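Local coordinates for protein tRNA-splicing ligase RtcB (Thermus thermophilus, PDB 2EPG) that probably joins RNA ends in a GTP- and manganese-dependent reaction, sealing a 2',3'-cyclic or 3'-phosphate end to a 5'-hydroxyl end, at residues F90-V103 and L280-L294. Sequence-based numbering, arbitrary orientation.
Sequences FDPEEGGVVSPGGV and LAAAPIKSPEGQDYL
A two-stranded antiparallel sheet, 97-98 against 283-284, joins the loop after strand 86-90 to the start of the long helix 288-321 in this RtcB fold, and illustrates how a very short pairing can run through a turn straight into a helix. Val-98 and Ala-283 form its hydrogen-bonded pair: Val-98 N gives to Ala-283 O at 2.8 Å, and Ala-283 N returns a bond to Val-98 O. Beyond the non-hydrogen-bonded pair Val-97 and Pro-284, Ile-285 N reaches Gly-96 O almost straight (173°). Pro-284 also begins a type I turn to Ser-287, the helix N-cap, whose OG accepts from Gly-290 N and donates to Pro-284 O, tying strand to helix.

The two branches of Val-98 divide the work. CG1 rests on Gly-290 CA, at a position where a CB would run into Pro-284 O, while CG2, anti to the backbone N, lies in the plane of the Tyr-293 ring at its edge, 3.6 Å from CD2, and also meets Leu-294 CD2. Pro-100 covers one face of that ring in a CH-pi contact, its CG 3.9 Å from the ring centroid and only 8° off the normal. A water 2.6 Å from Tyr-293 OH donates to Pro-100 O. An alanine in place of Tyr-293 is likely to leave Pro-100 and Val-98 without their shared aromatic support and that water without its phenolic partner. Ile-285 packs CG1 on Val-98 CB and CD1 on Phe-90 CB, and Leu-353 of strand 350-357 touches both Ile-285 and Val-98. Farther along, Val-103 packs CG2 against Tyr-293 OH and lies near Asn-340, a predicted GMP-binding residue. On the solvent-exposed side the extended Lys-286 chain passes Pro-92 O before NZ forms a salt bridge with Glu-93 OE1 at 2.7 Å, on the syn side but 32° out of the carboxylate plane.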
loop_
_atom_site.group_PDB
_atom_site.type_symbol
_atom_site.label_atom_id
_atom_site.label_comp_id
_atom_site.label_asym_id
_atom_site.label_seq_id
_atom_site.Cartn_x
_atom_site.Cartn_y
_atom_site.Cartn_z
ATOM N N PHE A 90 16.279 -1.794 7.886
ATOM C CA PHE A 90 17.140 -2.573 8.770
ATOM C C PHE A 90 18.179 -3.355 7.968
ATOM O O PHE A 90 17.840 -3.995 6.971
ATOM C CB PHE A 90 16.288 -3.521 9.614
ATOM C CG PHE A 90 15.500 -2.817 10.699
ATOM C CD1 PHE A 90 14.239 -2.285 10.438
ATOM C CD2 PHE A 90 16.039 -2.663 11.970
ATOM C CE1 PHE A 90 13.525 -1.611 11.428
ATOM C CE2 PHE A 90 15.332 -1.986 12.970
ATOM C CZ PHE A 90 14.076 -1.461 12.702
ATOM N N ASP A 91 19.442 -3.295 8.394
ATOM C CA ASP A 91 20.517 -3.979 7.683
ATOM C C ASP A 91 20.823 -5.356 8.278
ATOM O O ASP A 91 21.322 -5.462 9.400
ATOM C CB ASP A 91 21.792 -3.129 7.712
ATOM C CG ASP A 91 22.874 -3.668 6.790
ATOM O OD1 ASP A 91 22.887 -4.873 6.501
ATOM O OD2 ASP A 91 23.732 -2.878 6.364
ATOM N N PRO A 92 20.560 -6.426 7.515
ATOM C CA PRO A 92 20.805 -7.801 7.976
ATOM C C PRO A 92 22.246 -8.021 8.422
ATOM O O PRO A 92 22.501 -8.735 9.390
ATOM C CB PRO A 92 20.467 -8.659 6.748
ATOM C CG PRO A 92 19.583 -7.779 5.926
ATOM C CD PRO A 92 20.204 -6.417 6.088
ATOM N N GLU A 93 23.182 -7.400 7.709
ATOM C CA GLU A 93 24.600 -7.540 8.008
ATOM C C GLU A 93 25.022 -6.837 9.279
ATOM O O GLU A 93 26.134 -7.041 9.770
ATOM C CB GLU A 93 25.442 -6.999 6.850
ATOM C CG GLU A 93 25.322 -7.838 5.608
ATOM C CD GLU A 93 25.513 -9.300 5.925
ATOM O OE1 GLU A 93 24.502 -10.022 6.065
ATOM O OE2 GLU A 93 26.684 -9.718 6.057
ATOM N N GLU A 94 24.136 -6.001 9.804
ATOM C CA GLU A 94 24.410 -5.239 11.014
ATOM C C GLU A 94 23.555 -5.791 12.162
ATOM O O GLU A 94 23.329 -5.118 13.156
ATOM C CB GLU A 94 24.060 -3.773 10.749
ATOM C CG GLU A 94 25.132 -2.752 11.069
ATOM C CD GLU A 94 26.485 -3.108 10.497
ATOM O OE1 GLU A 94 26.606 -3.274 9.266
ATOM O OE2 GLU A 94 27.432 -3.226 11.295
ATOM N N GLY A 95 23.059 -7.012 12.000
ATOM C CA GLY A 95 22.223 -7.600 13.029
ATOM C C GLY A 95 20.820 -7.019 13.054
ATOM O O GLY A 95 20.168 -6.982 14.102
ATOM N N GLY A 96 20.350 -6.571 11.894
ATOM C CA GLY A 96 19.027 -5.985 11.800
ATOM C C GLY A 96 17.888 -6.934 12.136
ATOM O O GLY A 96 18.023 -8.155 12.045
ATOM N N VAL A 97 16.751 -6.366 12.514
ATOM C CA VAL A 97 15.594 -7.162 12.879
ATOM C C VAL A 97 14.415 -6.941 11.947
ATOM O O VAL A 97 14.415 -6.013 11.136
ATOM C CB VAL A 97 15.132 -6.825 14.317
ATOM C CG1 VAL A 97 16.186 -7.255 15.327
ATOM C CG2 VAL A 97 14.842 -5.317 14.447
ATOM N N VAL A 98 13.422 -7.816 12.047
ATOM C CA VAL A 98 12.196 -7.688 11.264
ATOM C C VAL A 98 11.069 -7.698 12.291
ATOM O O VAL A 98 11.060 -8.538 13.204
ATOM C CB VAL A 98 11.987 -8.856 10.240
ATOM C CG1 VAL A 98 12.062 -10.218 10.932
ATOM C CG2 VAL A 98 10.595 -8.701 9.567
ATOM N N SER A 99 10.137 -6.759 12.163
ATOM C CA SER A 99 9.030 -6.668 13.109
ATOM C C SER A 99 7.644 -6.659 12.482
ATOM O O SER A 99 7.321 -5.767 11.702
ATOM C CB SER A 99 9.168 -5.420 13.959
ATOM O OG SER A 99 8.000 -5.257 14.730
ATOM N N PRO A 100 6.799 -7.647 12.828
ATOM C CA PRO A 100 5.443 -7.711 12.271
ATOM C C PRO A 100 4.695 -6.401 12.506
ATOM O O PRO A 100 3.895 -5.968 11.678
ATOM C CB PRO A 100 4.810 -8.877 13.031
ATOM C CG PRO A 100 5.976 -9.767 13.323
ATOM C CD PRO A 100 7.054 -8.787 13.729
ATOM N N GLY A 101 4.962 -5.771 13.645
ATOM C CA GLY A 101 4.303 -4.516 13.954
ATOM C C GLY A 101 4.761 -3.410 13.022
ATOM O O GLY A 101 4.101 -2.374 12.904
ATOM N N GLY A 102 5.899 -3.631 12.365
ATOM C CA GLY A 102 6.440 -2.645 11.446
ATOM C C GLY A 102 5.812 -2.743 10.073
ATOM O O GLY A 102 6.037 -1.901 9.213
ATOM N N VAL A 103 5.032 -3.793 9.862
ATOM C CA VAL A 103 4.364 -4.007 8.588
ATOM C C VAL A 103 2.869 -3.728 8.780
ATOM O O VAL A 103 2.222 -3.143 7.922
ATOM C CB VAL A 103 4.551 -5.470 8.104
ATOM C CG1 VAL A 103 3.692 -5.732 6.867
ATOM C CG2 VAL A 103 6.020 -5.741 7.783
ATOM N N LEU A 280 6.529 -3.659 19.777
ATOM C CA LEU A 280 7.652 -3.513 18.852
ATOM C C LEU A 280 8.307 -4.884 18.629
ATOM O O LEU A 280 9.391 -4.986 18.035
ATOM C CB LEU A 280 8.669 -2.552 19.456
ATOM C CG LEU A 280 9.187 -1.383 18.628
ATOM C CD1 LEU A 280 8.044 -0.588 18.019
ATOM C CD2 LEU A 280 10.033 -0.508 19.539
ATOM N N ALA A 281 7.646 -5.929 19.123
ATOM C CA ALA A 281 8.130 -7.301 19.017
ATOM C C ALA A 281 8.842 -7.574 17.695
ATOM O O ALA A 281 8.232 -7.478 16.636
ATOM C CB ALA A 281 6.967 -8.260 19.189
ATOM N N ALA A 282 10.128 -7.925 17.765
ATOM C CA ALA A 282 10.927 -8.181 16.562
ATOM C C ALA A 282 11.893 -9.348 16.750
ATOM O O ALA A 282 12.145 -9.768 17.868
ATOM C CB ALA A 282 11.719 -6.925 16.190
ATOM N N ALA A 283 12.448 -9.844 15.647
ATOM C CA ALA A 283 13.397 -10.943 15.685
ATOM C C ALA A 283 14.472 -10.664 14.645
ATOM O O ALA A 283 14.238 -9.950 13.667
ATOM C CB ALA A 283 12.689 -12.284 15.361
ATOM N N PRO A 284 15.677 -11.211 14.850
ATOM C CA PRO A 284 16.737 -10.974 13.878
ATOM C C PRO A 284 16.291 -11.469 12.518
ATOM O O PRO A 284 15.714 -12.556 12.397
ATOM C CB PRO A 284 17.903 -11.797 14.424
ATOM C CG PRO A 284 17.667 -11.766 15.908
ATOM C CD PRO A 284 16.180 -11.974 16.011
ATOM N N ILE A 285 16.544 -10.654 11.504
ATOM C CA ILE A 285 16.213 -10.997 10.134
ATOM C C ILE A 285 16.859 -12.347 9.798
ATOM O O ILE A 285 16.245 -13.192 9.153
ATOM C CB ILE A 285 16.744 -9.895 9.174
ATOM C CG1 ILE A 285 15.863 -8.646 9.275
ATOM C CG2 ILE A 285 16.788 -10.405 7.741
ATOM C CD1 ILE A 285 16.544 -7.400 8.800
ATOM N N LYS A 286 18.082 -12.571 10.275
ATOM C CA LYS A 286 18.778 -13.831 9.983
ATOM C C LYS A 286 18.479 -15.035 10.884
ATOM O O LYS A 286 19.096 -16.085 10.728
ATOM C CB LYS A 286 20.285 -13.610 9.968
ATOM C CG LYS A 286 20.805 -12.849 8.760
ATOM C CD LYS A 286 22.315 -12.697 8.904
ATOM C CE LYS A 286 22.948 -12.019 7.721
ATOM N NZ LYS A 286 24.415 -11.899 7.961
ATOM N N SER A 287 17.551 -14.881 11.824
ATOM C CA SER A 287 17.168 -15.952 12.739
ATOM C C SER A 287 16.083 -16.812 12.101
ATOM O O SER A 287 15.387 -16.360 11.190
ATOM C CB SER A 287 16.578 -15.356 14.018
ATOM O OG SER A 287 15.279 -14.811 13.739
ATOM N N PRO A 288 15.921 -18.065 12.576
ATOM C CA PRO A 288 14.893 -18.949 12.028
ATOM C C PRO A 288 13.517 -18.292 12.076
ATOM O O PRO A 288 12.794 -18.290 11.091
ATOM C CB PRO A 288 14.996 -20.188 12.921
ATOM C CG PRO A 288 16.466 -20.275 13.146
ATOM C CD PRO A 288 16.843 -18.821 13.449
ATOM N N GLU A 289 13.169 -17.716 13.217
ATOM C CA GLU A 289 11.881 -17.060 13.368
ATOM C C GLU A 289 11.728 -15.844 12.445
ATOM O O GLU A 289 10.638 -15.593 11.903
ATOM C CB GLU A 289 11.675 -16.625 14.828
ATOM C CG GLU A 289 11.705 -17.779 15.827
ATOM C CD GLU A 289 13.111 -18.219 16.199
ATOM O OE1 GLU A 289 13.245 -19.189 16.976
ATOM O OE2 GLU A 289 14.089 -17.608 15.730
ATOM N N GLY A 290 12.811 -15.081 12.293
ATOM C CA GLY A 290 12.776 -13.916 11.435
ATOM C C GLY A 290 12.551 -14.368 10.009
ATOM O O GLY A 290 11.664 -13.876 9.320
ATOM N N GLN A 291 13.355 -15.334 9.577
ATOM C CA GLN A 291 13.251 -15.890 8.234
ATOM C C GLN A 291 11.875 -16.465 7.953
ATOM O O GLN A 291 11.343 -16.305 6.845
ATOM C CB GLN A 291 14.295 -16.990 8.044
ATOM C CG GLN A 291 15.715 -16.475 7.908
ATOM C CD GLN A 291 15.935 -15.798 6.572
ATOM O OE1 GLN A 291 15.856 -16.439 5.523
ATOM N NE2 GLN A 291 16.191 -14.495 6.599
ATOM N N ASP A 292 11.291 -17.145 8.941
ATOM C CA ASP A 292 9.975 -17.746 8.732
ATOM C C ASP A 292 8.892 -16.700 8.518
ATOM O O ASP A 292 8.063 -16.841 7.621
ATOM C CB ASP A 292 9.597 -18.640 9.907
ATOM C CG ASP A 292 10.341 -19.971 9.897
ATOM O OD1 ASP A 292 10.158 -20.741 10.853
ATOM O OD2 ASP A 292 11.091 -20.262 8.947
ATOM N N TYR A 293 8.899 -15.657 9.342
ATOM C CA TYR A 293 7.905 -14.596 9.217
ATOM C C TYR A 293 8.021 -13.922 7.859
ATOM O O TYR A 293 7.009 -13.638 7.200
ATOM C CB TYR A 293 8.075 -13.532 10.314
ATOM C CG TYR A 293 7.264 -12.268 10.032
ATOM C CD1 TYR A 293 5.865 -12.300 10.033
ATOM C CD2 TYR A 293 7.898 -11.067 9.689
ATOM C CE1 TYR A 293 5.113 -11.183 9.698
ATOM C CE2 TYR A 293 7.150 -9.931 9.342
ATOM C CZ TYR A 293 5.756 -9.996 9.347
ATOM O OH TYR A 293 5.001 -8.885 8.986
ATOM N N LEU A 294 9.254 -13.671 7.438
ATOM C CA LEU A 294 9.477 -13.011 6.157
ATOM C C LEU A 294 8.916 -13.867 5.036
ATOM O O LEU A 294 8.301 -13.346 4.106
ATOM C CB LEU A 294 10.971 -12.731 5.938
ATOM C CG LEU A 294 11.490 -11.471 6.653
ATOM C CD1 LEU A 294 13.016 -11.430 6.624
ATOM C CD2 LEU A 294 10.908 -10.228 5.978
HETATM O O HOH W 1 2.652 -8.387 9.882
HETATM O O HOH W 2 5.727 -6.251 16.197
#